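Local coordinates for protein AgaA (Rhizobium radiobacter, PDB 6HLX) that binds the opine agropinic acid as the periplasmic substrate-binding protein of an ABC transporter for opine import, at residues A[233-241]-A[465-474]; A[284-292]-A[383-393]. One frame throughout, in Å; residues are numbered along the deposited sequence.

Contact 1 of 2, residues A[233-241]-A[465-474]; sequences LLRNTGPFM and FTNMPGFLTF. With EDO (1,2-ethanediol), chain B.
Gly470 O is held by two donors: ND2 of Asn236 from across the contact, at 3.1 Å, and the backbone N of Thr473 in its own segment. The Asn236 bond is nearly straight (170° at the hydrogen), lies in the carbonyl plane on a lone pair, and keeps to the plane of the amide. Asn236 owes this reach to its torsion, CG lying anti to the backbone N (chi1 169°). Its OD1 turns back to accept from Gly238 N at 2.8 Å, an Asx turn, so both ends of the amide are used and its rotation is fixed. Glycine suits position 238 because its bare CA can approach Gly470 O at 3.5 Å in a CA-H...O contact; Gly470 takes a backbone conformation with positive phi, which glycine adopts easily.

A second asparagine works from the other side. Asn467 ND2 donates to Leu234 O at 2.9 Å, within its own amide plane but well above that of the carbonyl, and also to Gln454 O. Its OD1 receives the Thr473 hydroxyl, while the Thr473 methyl CG2 packs against Asn236 OD1 and, at 3.9 Å, against Pro239 CG. Pro239 CG also packs against Phe474, whose ring borders the agropinic acid pocket. One water joins Arg235 O to Asn467 O, donating to each.

Leu234 CD1 makes an apolar contact at the edge of the Phe465 ring, 4.0 Å from Phe465 CD2. The carbonyl oxygen Gly238 O lies beside the ring edge of Phe471, 3.4 Å from Phe471 CE1.

Segment 233-241 passes from strand 231-234, at the border of one mixed sheet, into strand 240-245 of another, consistent with a connection between lobes. Strands 446-451 and 456-459 run beside it in these same two sheets, and the loop 465-474 packs against it, with Met468 and Leu472 reaching strand 37-39.

Contact 2 of 2, residues A[284-292]-A[383-393]; sequences GIAIPKGYM and ITDADWLSNYY. With MES (2-(N-morpholino)-ethanesulfonic acid), chain F; EDO (1,2-ethanediol), chain B.
The rings of Tyr291 and Trp388 stand almost perpendicular, with planes at 88° and the phenol centroid 5.3 Å from that of the five-membered indole ring. Their meeting is oblique, neither a stack nor an edge-to-face pair: Tyr291 CD2 comes 3.6 Å from Trp388 NE1. Trp388 CG lies between the backbone N and the carbonyl carbon (chi1 70°), which swings the indole toward segment 284-292. There its CZ2 lies 3.4 Å from Ala286 O, a buried carbonyl without a polar partner in the model. The Ile287 side chain runs obliquely to the indole, Ile287 CG1 being 4.1 Å from Trp388 CZ2. The indole N-H is not left dry, since a water that donates to Met292 O accepts weakly from NE1.

Tyrosine suits position 291 because it is long enough to lay its OH beside CA and CB of Thr384. Carbon C5 of a MES molecule, probably from the crystallisation liquor, lies over one face of the phenol, toward its rim. The MES sulfonate ties the two segments together, accepting from Met292 N (2.9 Å) and Ala386 N (3.0 Å), with Lys426 as a further donor. Beside it the small Ala386 lets the bent end of Met292 settle, Met292 CE to Ala386 CB 3.8 Å. Ile285 and Tyr393 approach from opposite directions, Ile285 CG2 and CD1 touching the hydroxyl, which is hydrogen-bonded to Tyr448.

Asp385 OD2 caps Asp387 N at 2.8 Å and pairs with Arg429, steadying the type I turn Asp385-Trp388 that leads into helix 388-393. In segment 284-292, Pro288-Tyr291 forms a type II turn, whose third position takes Gly290 with its positive phi. Packing of a loop with a beta turn against the capped start of a helix joins parts of the periplasmic binding-protein fold here, away from the annotated sites.

Contacts 1 and 2 have centres about 16 Å apart, yet they meet through aromatic side chains. Phe471 of contact 1 lies against contact 2, its CD2 3.4 Å from Tyr291 OH and its CZ 3.4 Å from Pro288 CG, and it also meets Trp388 edge-to-face. Phe240 bridges likewise, with CD2 3.5 Å from Ala286 CB and CZ 3.5 Å from Tyr392 OH. A 1,2-ethanediol spans both, receiving a hydrogen bond from Lys289 N and giving a weak one to Thr237 O. The ligand is reached from contact 1: the Phe474 side chain comes about 3 Å from agropinic acid at the nearest atoms, whereas contact 2 lies away from the annotated sites.

Contact 1 of 2, residues A[233-241]-A[465-474]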
loop_
_atom_site.group_PDB
_atom_site.type_symbol
_atom_site.label_atom_id
_atom_site.label_comp_id
_atom_site.label_asym_id
_atom_site.label_seq_id
_atom_site.Cartn_x
_atom_site.Cartn_y
_atom_site.Cartn_z
ATOM N N LEU A 233 5.293 20.897 6.767
ATOM C CA LEU A 233 5.373 19.446 6.795
ATOM C C LEU A 233 3.982 18.897 7.190
ATOM O O LEU A 233 3.370 19.415 8.133
ATOM C CB LEU A 233 6.426 19.050 7.839
ATOM C CG LEU A 233 6.833 17.598 7.841
ATOM C CD1 LEU A 233 7.730 17.273 6.633
ATOM C CD2 LEU A 233 7.557 17.262 9.124
ATOM N N LEU A 234 3.482 17.868 6.472
ATOM C CA LEU A 234 2.194 17.214 6.758
ATOM C C LEU A 234 2.551 15.834 7.287
ATOM O O LEU A 234 3.065 14.998 6.538
ATOM C CB LEU A 234 1.325 17.105 5.500
ATOM C CG LEU A 234 1.030 18.435 4.751
ATOM C CD1 LEU A 234 0.196 18.167 3.519
ATOM C CD2 LEU A 234 0.327 19.447 5.651
ATOM N N ARG A 235 2.329 15.614 8.594
ATOM C CA ARG A 235 2.761 14.392 9.297
ATOM C C ARG A 235 1.796 13.202 9.292
ATOM O O ARG A 235 0.571 13.339 9.155
ATOM C CB ARG A 235 3.138 14.715 10.749
ATOM C CG ARG A 235 4.375 15.617 10.872
ATOM C CD ARG A 235 5.340 15.178 11.983
ATOM N NE ARG A 235 6.252 16.260 12.388
ATOM C CZ ARG A 235 7.581 16.164 12.466
ATOM N NH1 ARG A 235 8.193 15.028 12.159
ATOM N NH2 ARG A 235 8.309 17.213 12.832
ATOM N N ASN A 236 2.390 12.004 9.463
ATOM C CA ASN A 236 1.683 10.735 9.570
ATOM C C ASN A 236 2.689 9.761 10.172
ATOM O O ASN A 236 3.891 9.928 9.953
ATOM C CB ASN A 236 1.212 10.238 8.178
ATOM C CG ASN A 236 0.693 8.800 8.118
ATOM O OD1 ASN A 236 1.454 7.837 7.975
ATOM N ND2 ASN A 236 -0.616 8.610 8.175
ATOM N N THR A 237 2.200 8.762 10.931
ATOM C CA THR A 237 3.009 7.677 11.528
ATOM C C THR A 237 2.330 6.312 11.288
ATOM O O THR A 237 2.267 5.474 12.208
ATOM C CB THR A 237 3.183 7.870 13.027
ATOM O OG1 THR A 237 1.880 7.953 13.608
ATOM C CG2 THR A 237 4.037 9.049 13.372
ATOM N N GLY A 238 1.899 6.081 10.056
ATOM C CA GLY A 238 1.157 4.887 9.653
ATOM C C GLY A 238 1.935 3.645 9.268
ATOM O O GLY A 238 1.565 2.553 9.719
ATOM N N PRO A 239 2.977 3.745 8.414
ATOM C CA PRO A 239 3.647 2.513 7.960
ATOM C C PRO A 239 4.599 1.907 8.964
ATOM O O PRO A 239 5.036 2.561 9.912
ATOM C CB PRO A 239 4.399 2.938 6.679
ATOM C CG PRO A 239 3.908 4.378 6.356
ATOM C CD PRO A 239 3.535 4.931 7.718
ATOM N N PHE A 240 4.935 0.645 8.720
ATOM C CA PHE A 240 5.911 -0.073 9.537
ATOM C C PHE A 240 7.044 -0.578 8.616
ATOM O O PHE A 240 6.862 -0.695 7.387
ATOM C CB PHE A 240 5.256 -1.257 10.293
ATOM C CG PHE A 240 4.333 -2.113 9.446
ATOM C CD1 PHE A 240 4.846 -3.016 8.513
ATOM C CD2 PHE A 240 2.953 -2.028 9.591
ATOM C CE1 PHE A 240 3.988 -3.786 7.709
ATOM C CE2 PHE A 240 2.097 -2.817 8.802
ATOM C CZ PHE A 240 2.619 -3.683 7.859
ATOM N N MET A 241 8.189 -0.888 9.220
ATOM C CA MET A 241 9.348 -1.513 8.566
ATOM C C MET A 241 9.481 -2.914 9.137
ATOM O O MET A 241 9.372 -3.104 10.348
ATOM C CB MET A 241 10.668 -0.748 8.821
ATOM C CG MET A 241 10.687 0.664 8.231
ATOM S SD MET A 241 10.437 0.722 6.452
ATOM C CE MET A 241 11.909 -0.083 5.888
ATOM N N PHE A 465 -4.458 19.734 0.609
ATOM C CA PHE A 465 -3.827 18.424 0.392
ATOM C C PHE A 465 -3.743 17.789 1.780
ATOM O O PHE A 465 -3.312 18.449 2.732
ATOM C CB PHE A 465 -2.435 18.499 -0.274
ATOM C CG PHE A 465 -1.931 17.112 -0.652
ATOM C CD1 PHE A 465 -2.368 16.486 -1.820
ATOM C CD2 PHE A 465 -1.074 16.410 0.196
ATOM C CE1 PHE A 465 -1.943 15.186 -2.145
ATOM C CE2 PHE A 465 -0.648 15.115 -0.126
ATOM C CZ PHE A 465 -1.088 14.503 -1.289
ATOM N N THR A 466 -4.135 16.513 1.882
ATOM C CA THR A 466 -4.201 15.816 3.161
ATOM C C THR A 466 -3.325 14.581 3.153
ATOM O O THR A 466 -3.464 13.724 2.274
ATOM C CB THR A 466 -5.663 15.381 3.458
ATOM O OG1 THR A 466 -6.505 16.530 3.450
ATOM C CG2 THR A 466 -5.809 14.688 4.831
ATOM N N ASN A 467 -2.471 14.475 4.168
ATOM C CA ASN A 467 -1.678 13.253 4.397
ATOM C C ASN A 467 -2.689 12.376 5.180
ATOM O O ASN A 467 -2.961 12.631 6.366
ATOM C CB ASN A 467 -0.432 13.554 5.239
ATOM C CG ASN A 467 0.467 12.336 5.347
ATOM O OD1 ASN A 467 0.069 11.218 4.999
ATOM N ND2 ASN A 467 1.688 12.539 5.816
ATOM N N MET A 468 -3.340 11.440 4.473
ATOM C CA MET A 468 -4.482 10.680 4.997
ATOM C C MET A 468 -4.100 9.786 6.187
ATOM O O MET A 468 -2.931 9.413 6.343
ATOM C CB MET A 468 -5.240 9.961 3.881
ATOM C CG MET A 468 -6.079 10.996 3.062
ATOM S SD MET A 468 -6.746 10.360 1.503
ATOM C CE MET A 468 -7.685 8.939 2.073
ATOM N N PRO A 469 -5.050 9.601 7.123
ATOM C CA PRO A 469 -4.675 9.078 8.445
ATOM C C PRO A 469 -4.229 7.622 8.526
ATOM O O PRO A 469 -4.791 6.764 7.851
ATOM C CB PRO A 469 -5.916 9.335 9.309
ATOM C CG PRO A 469 -7.045 9.455 8.353
ATOM C CD PRO A 469 -6.441 10.111 7.126
ATOM N N GLY A 470 -3.237 7.385 9.393
ATOM C CA GLY A 470 -2.713 6.056 9.710
ATOM C C GLY A 470 -2.366 5.265 8.467
ATOM O O GLY A 470 -1.617 5.752 7.623
ATOM N N PHE A 471 -3.002 4.083 8.300
ATOM C CA PHE A 471 -2.761 3.198 7.147
ATOM C C PHE A 471 -3.186 3.775 5.793
ATOM O O PHE A 471 -2.891 3.164 4.758
ATOM C CB PHE A 471 -3.476 1.846 7.377
ATOM C CG PHE A 471 -2.788 0.852 8.276
ATOM C CD1 PHE A 471 -1.478 1.063 8.716
ATOM C CD2 PHE A 471 -3.452 -0.300 8.702
ATOM C CE1 PHE A 471 -0.828 0.105 9.518
ATOM C CE2 PHE A 471 -2.806 -1.244 9.515
ATOM C CZ PHE A 471 -1.497 -1.043 9.903
ATOM N N LEU A 472 -3.894 4.911 5.771
ATOM C CA LEU A 472 -4.348 5.492 4.496
ATOM C C LEU A 472 -3.332 6.431 3.868
ATOM O O LEU A 472 -3.610 7.001 2.798
ATOM C CB LEU A 472 -5.687 6.234 4.680
ATOM C CG LEU A 472 -6.854 5.348 5.057
ATOM C CD1 LEU A 472 -8.053 6.167 5.339
ATOM C CD2 LEU A 472 -7.151 4.348 3.950
ATOM N N THR A 473 -2.143 6.602 4.493
ATOM C CA THR A 473 -1.175 7.581 3.959
ATOM C C THR A 473 -0.801 7.348 2.484
ATOM O O THR A 473 -0.672 8.332 1.743
ATOM C CB THR A 473 0.072 7.716 4.849
ATOM O OG1 THR A 473 0.935 8.739 4.313
ATOM C CG2 THR A 473 0.849 6.398 4.997
ATOM N N PHE A 474 -0.664 6.092 2.038
ATOM C CA PHE A 474 -0.291 5.839 0.633
ATOM C C PHE A 474 -1.403 6.199 -0.381
ATOM O O PHE A 474 -1.150 6.187 -1.593
ATOM C CB PHE A 474 0.192 4.402 0.420
ATOM C CG PHE A 474 1.475 3.996 1.119
ATOM C CD1 PHE A 474 2.348 4.956 1.637
ATOM C CD2 PHE A 474 1.842 2.655 1.208
ATOM C CE1 PHE A 474 3.557 4.577 2.241
ATOM C CE2 PHE A 474 3.040 2.276 1.843
ATOM C CZ PHE A 474 3.885 3.237 2.353
HETATM C C1 EDO B . 0.647 2.929 15.337
HETATM O O1 EDO B . 0.720 3.947 14.360
HETATM C C2 EDO B . -0.455 3.293 16.353
HETATM O O2 EDO B . -0.475 2.313 17.364
HETATM O O HOH W 1 -1.693 11.778 8.750
#

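Contact 2 of 2, residues A[284-292]-A[383-393]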
loop_
_atom_site.group_PDB
_atom_site.type_symbol
_atom_site.label_atom_id
_atom_site.label_comp_id
_atom_site.label_asym_id
_atom_site.label_seq_id
_atom_site.Cartn_x
_atom_site.Cartn_y
_atom_site.Cartn_z
ATOM N N GLY A 284 6.297 -6.987 18.510
ATOM C CA GLY A 284 5.278 -8.006 18.272
ATOM C C GLY A 284 4.740 -7.850 16.861
ATOM O O GLY A 284 5.503 -7.610 15.920
ATOM N N ILE A 285 3.415 -7.984 16.706
ATOM C CA ILE A 285 2.763 -7.801 15.409
ATOM C C ILE A 285 2.462 -6.308 15.270
ATOM O O ILE A 285 2.103 -5.644 16.250
ATOM C CB ILE A 285 1.467 -8.665 15.271
ATOM C CG1 ILE A 285 1.694 -10.156 15.673
ATOM C CG2 ILE A 285 0.892 -8.567 13.842
ATOM C CD1 ILE A 285 2.763 -10.921 14.827
ATOM N N ALA A 286 2.640 -5.769 14.070
ATOM C CA ALA A 286 2.392 -4.344 13.838
ATOM C C ALA A 286 0.896 -4.021 13.692
ATOM O O ALA A 286 0.430 -3.680 12.601
ATOM C CB ALA A 286 3.174 -3.838 12.636
ATOM N N ILE A 287 0.159 -4.108 14.806
ATOM C CA ILE A 287 -1.262 -3.766 14.800
ATOM C C ILE A 287 -1.397 -2.388 15.457
ATOM O O ILE A 287 -1.021 -2.225 16.614
ATOM C CB ILE A 287 -2.136 -4.868 15.459
ATOM C CG1 ILE A 287 -2.037 -6.181 14.636
ATOM C CG2 ILE A 287 -3.615 -4.387 15.538
ATOM C CD1 ILE A 287 -2.664 -7.339 15.238
ATOM N N PRO A 288 -1.914 -1.360 14.751
ATOM C CA PRO A 288 -2.032 -0.050 15.409
ATOM C C PRO A 288 -3.076 -0.068 16.512
ATOM O O PRO A 288 -4.020 -0.865 16.479
ATOM C CB PRO A 288 -2.496 0.897 14.288
ATOM C CG PRO A 288 -2.266 0.132 12.996
ATOM C CD PRO A 288 -2.406 -1.324 13.359
ATOM N N LYS A 289 -2.930 0.864 17.465
ATOM C CA LYS A 289 -3.920 1.109 18.510
ATOM C C LYS A 289 -5.257 1.366 17.808
ATOM O O LYS A 289 -5.280 2.053 16.784
ATOM C CB LYS A 289 -3.533 2.348 19.339
ATOM C CG LYS A 289 -4.180 2.343 20.723
ATOM C CD LYS A 289 -3.828 3.592 21.526
ATOM C CE LYS A 289 -4.445 3.593 22.912
ATOM N NZ LYS A 289 -5.920 3.800 22.881
ATOM N N GLY A 290 -6.330 0.763 18.311
ATOM C CA GLY A 290 -7.660 0.942 17.733
ATOM C C GLY A 290 -8.078 -0.179 16.801
ATOM O O GLY A 290 -9.247 -0.257 16.440
ATOM N N TYR A 291 -7.130 -1.040 16.366
ATOM C CA TYR A 291 -7.474 -2.171 15.500
ATOM C C TYR A 291 -7.630 -3.432 16.346
ATOM O O TYR A 291 -6.902 -3.618 17.322
ATOM C CB TYR A 291 -6.359 -2.447 14.481
ATOM C CG TYR A 291 -6.386 -1.540 13.276
ATOM C CD1 TYR A 291 -5.951 -0.221 13.364
ATOM C CD2 TYR A 291 -6.765 -2.023 12.026
ATOM C CE1 TYR A 291 -5.946 0.617 12.248
ATOM C CE2 TYR A 291 -6.802 -1.184 10.908
ATOM C CZ TYR A 291 -6.354 0.120 11.014
ATOM O OH TYR A 291 -6.373 0.936 9.902
ATOM N N MET A 292 -8.534 -4.327 15.939
ATOM C CA MET A 292 -8.717 -5.610 16.610
ATOM C C MET A 292 -7.444 -6.434 16.494
ATOM O O MET A 292 -6.777 -6.409 15.442
ATOM C CB MET A 292 -9.938 -6.343 16.055
ATOM C CG MET A 292 -11.235 -5.605 16.449
ATOM S SD MET A 292 -12.731 -6.466 15.947
ATOM C CE MET A 292 -12.634 -6.266 14.138
ATOM N N ILE A 383 -6.272 -1.761 3.899
ATOM C CA ILE A 383 -7.624 -1.332 4.245
ATOM C C ILE A 383 -7.634 -1.006 5.744
ATOM O O ILE A 383 -6.740 -1.447 6.471
ATOM C CB ILE A 383 -8.702 -2.406 3.907
ATOM C CG1 ILE A 383 -8.450 -3.733 4.655
ATOM C CG2 ILE A 383 -8.816 -2.594 2.364
ATOM C CD1 ILE A 383 -9.674 -4.659 4.679
ATOM N N THR A 384 -8.638 -0.254 6.198
ATOM C CA THR A 384 -8.704 0.111 7.607
ATOM C C THR A 384 -9.653 -0.806 8.411
ATOM O O THR A 384 -10.157 -0.393 9.444
ATOM C CB THR A 384 -9.047 1.584 7.781
ATOM O OG1 THR A 384 -10.319 1.796 7.181
ATOM C CG2 THR A 384 -8.010 2.497 7.150
ATOM N N ASP A 385 -9.914 -2.012 7.922
ATOM C CA ASP A 385 -10.662 -3.017 8.673
ATOM C C ASP A 385 -9.586 -3.999 9.154
ATOM O O ASP A 385 -8.551 -4.168 8.477
ATOM C CB ASP A 385 -11.685 -3.758 7.780
ATOM C CG ASP A 385 -12.405 -4.860 8.552
ATOM O OD1 ASP A 385 -13.308 -4.535 9.349
ATOM O OD2 ASP A 385 -12.004 -6.032 8.421
ATOM N N ALA A 386 -9.867 -4.734 10.255
ATOM C CA ALA A 386 -8.930 -5.730 10.805
ATOM C C ALA A 386 -8.512 -6.768 9.755
ATOM O O ALA A 386 -7.434 -7.377 9.885
ATOM C CB ALA A 386 -9.565 -6.445 11.975
ATOM N N ASP A 387 -9.367 -7.003 8.729
ATOM C CA ASP A 387 -9.047 -7.982 7.682
ATOM C C ASP A 387 -7.868 -7.562 6.788
ATOM O O ASP A 387 -7.477 -8.327 5.898
ATOM C CB ASP A 387 -10.271 -8.381 6.842
ATOM C CG ASP A 387 -10.011 -9.608 5.979
ATOM O OD1 ASP A 387 -9.554 -10.637 6.532
ATOM O OD2 ASP A 387 -10.190 -9.511 4.747
ATOM N N TRP A 388 -7.252 -6.385 7.048
ATOM C CA TRP A 388 -6.012 -6.029 6.331
ATOM C C TRP A 388 -4.997 -7.174 6.548
ATOM O O TRP A 388 -4.145 -7.433 5.703
ATOM C CB TRP A 388 -5.414 -4.706 6.855
ATOM C CG TRP A 388 -4.828 -4.743 8.250
ATOM C CD1 TRP A 388 -5.459 -4.400 9.413
ATOM C CD2 TRP A 388 -3.451 -5.007 8.600
ATOM N NE1 TRP A 388 -4.577 -4.476 10.475
ATOM C CE2 TRP A 388 -3.330 -4.821 9.998
ATOM C CE3 TRP A 388 -2.302 -5.380 7.862
ATOM C CZ2 TRP A 388 -2.096 -4.962 10.675
ATOM C CZ3 TRP A 388 -1.087 -5.541 8.535
ATOM C CH2 TRP A 388 -1.000 -5.362 9.927
ATOM N N LEU A 389 -5.118 -7.883 7.688
ATOM C CA LEU A 389 -4.243 -9.009 8.025
ATOM C C LEU A 389 -4.261 -10.133 6.991
ATOM O O LEU A 389 -3.238 -10.808 6.823
ATOM C CB LEU A 389 -4.603 -9.548 9.421
ATOM C CG LEU A 389 -4.317 -8.565 10.575
ATOM C CD1 LEU A 389 -5.097 -8.964 11.863
ATOM C CD2 LEU A 389 -2.789 -8.463 10.836
ATOM N N SER A 390 -5.425 -10.386 6.330
ATOM C CA SER A 390 -5.488 -11.503 5.362
ATOM C C SER A 390 -4.505 -11.297 4.218
ATOM O O SER A 390 -3.883 -12.248 3.755
ATOM C CB SER A 390 -6.885 -11.653 4.779
ATOM O OG SER A 390 -7.711 -12.374 5.672
ATOM N N ASN A 391 -4.362 -10.040 3.779
ATOM C CA ASN A 391 -3.463 -9.695 2.692
ATOM C C ASN A 391 -2.001 -10.077 3.028
ATOM O O ASN A 391 -1.254 -10.491 2.141
ATOM C CB ASN A 391 -3.608 -8.216 2.364
ATOM C CG ASN A 391 -2.709 -7.731 1.257
ATOM O OD1 ASN A 391 -2.590 -8.346 0.162
ATOM N ND2 ASN A 391 -2.046 -6.631 1.528
ATOM N N TYR A 392 -1.632 -10.001 4.328
ATOM C CA TYR A 392 -0.303 -10.355 4.831
ATOM C C TYR A 392 -0.137 -11.836 5.174
ATOM O O TYR A 392 0.944 -12.386 4.975
ATOM C CB TYR A 392 -0.002 -9.514 6.105
ATOM C CG TYR A 392 0.406 -8.103 5.761
ATOM C CD1 TYR A 392 -0.541 -7.154 5.363
ATOM C CD2 TYR A 392 1.738 -7.716 5.814
ATOM C CE1 TYR A 392 -0.155 -5.875 4.962
ATOM C CE2 TYR A 392 2.133 -6.430 5.434
ATOM C CZ TYR A 392 1.180 -5.513 5.019
ATOM O OH TYR A 392 1.593 -4.280 4.581
ATOM N N TYR A 393 -1.175 -12.463 5.766
ATOM C CA TYR A 393 -1.067 -13.802 6.373
ATOM C C TYR A 393 -1.772 -14.965 5.706
ATOM O O TYR A 393 -1.399 -16.113 5.970
ATOM C CB TYR A 393 -1.583 -13.723 7.827
ATOM C CG TYR A 393 -0.630 -12.989 8.749
ATOM C CD1 TYR A 393 -0.670 -11.601 8.863
ATOM C CD2 TYR A 393 0.313 -13.683 9.508
ATOM C CE1 TYR A 393 0.225 -10.914 9.681
ATOM C CE2 TYR A 393 1.197 -13.010 10.350
ATOM C CZ TYR A 393 1.161 -11.623 10.419
ATOM O OH TYR A 393 2.032 -10.946 11.240
HETATM O O1 MES F . -9.040 3.776 12.708
HETATM C C2 MES F . -10.077 3.664 13.692
HETATM C C3 MES F . -10.204 2.245 14.201
HETATM N N4 MES F . -10.457 1.307 13.055
HETATM C C5 MES F . -9.402 1.484 12.004
HETATM C C6 MES F . -9.318 2.937 11.593
HETATM C C7 MES F . -10.555 -0.109 13.567
HETATM C C8 MES F . -10.834 -1.125 12.519
HETATM S S MES F . -11.220 -2.731 13.181
HETATM O O1S MES F . -12.138 -2.512 14.282
HETATM O O2S MES F . -9.959 -3.313 13.603
HETATM O O3S MES F . -11.833 -3.466 12.092
HETATM C C1 EDO B . 0.647 2.929 15.337
HETATM O O1 EDO B . 0.720 3.947 14.360
HETATM C C2 EDO B . -0.455 3.293 16.353
HETATM O O2 EDO B . -0.475 2.313 17.364
HETATM O O HOH W 2 -6.078 -5.674 12.763
#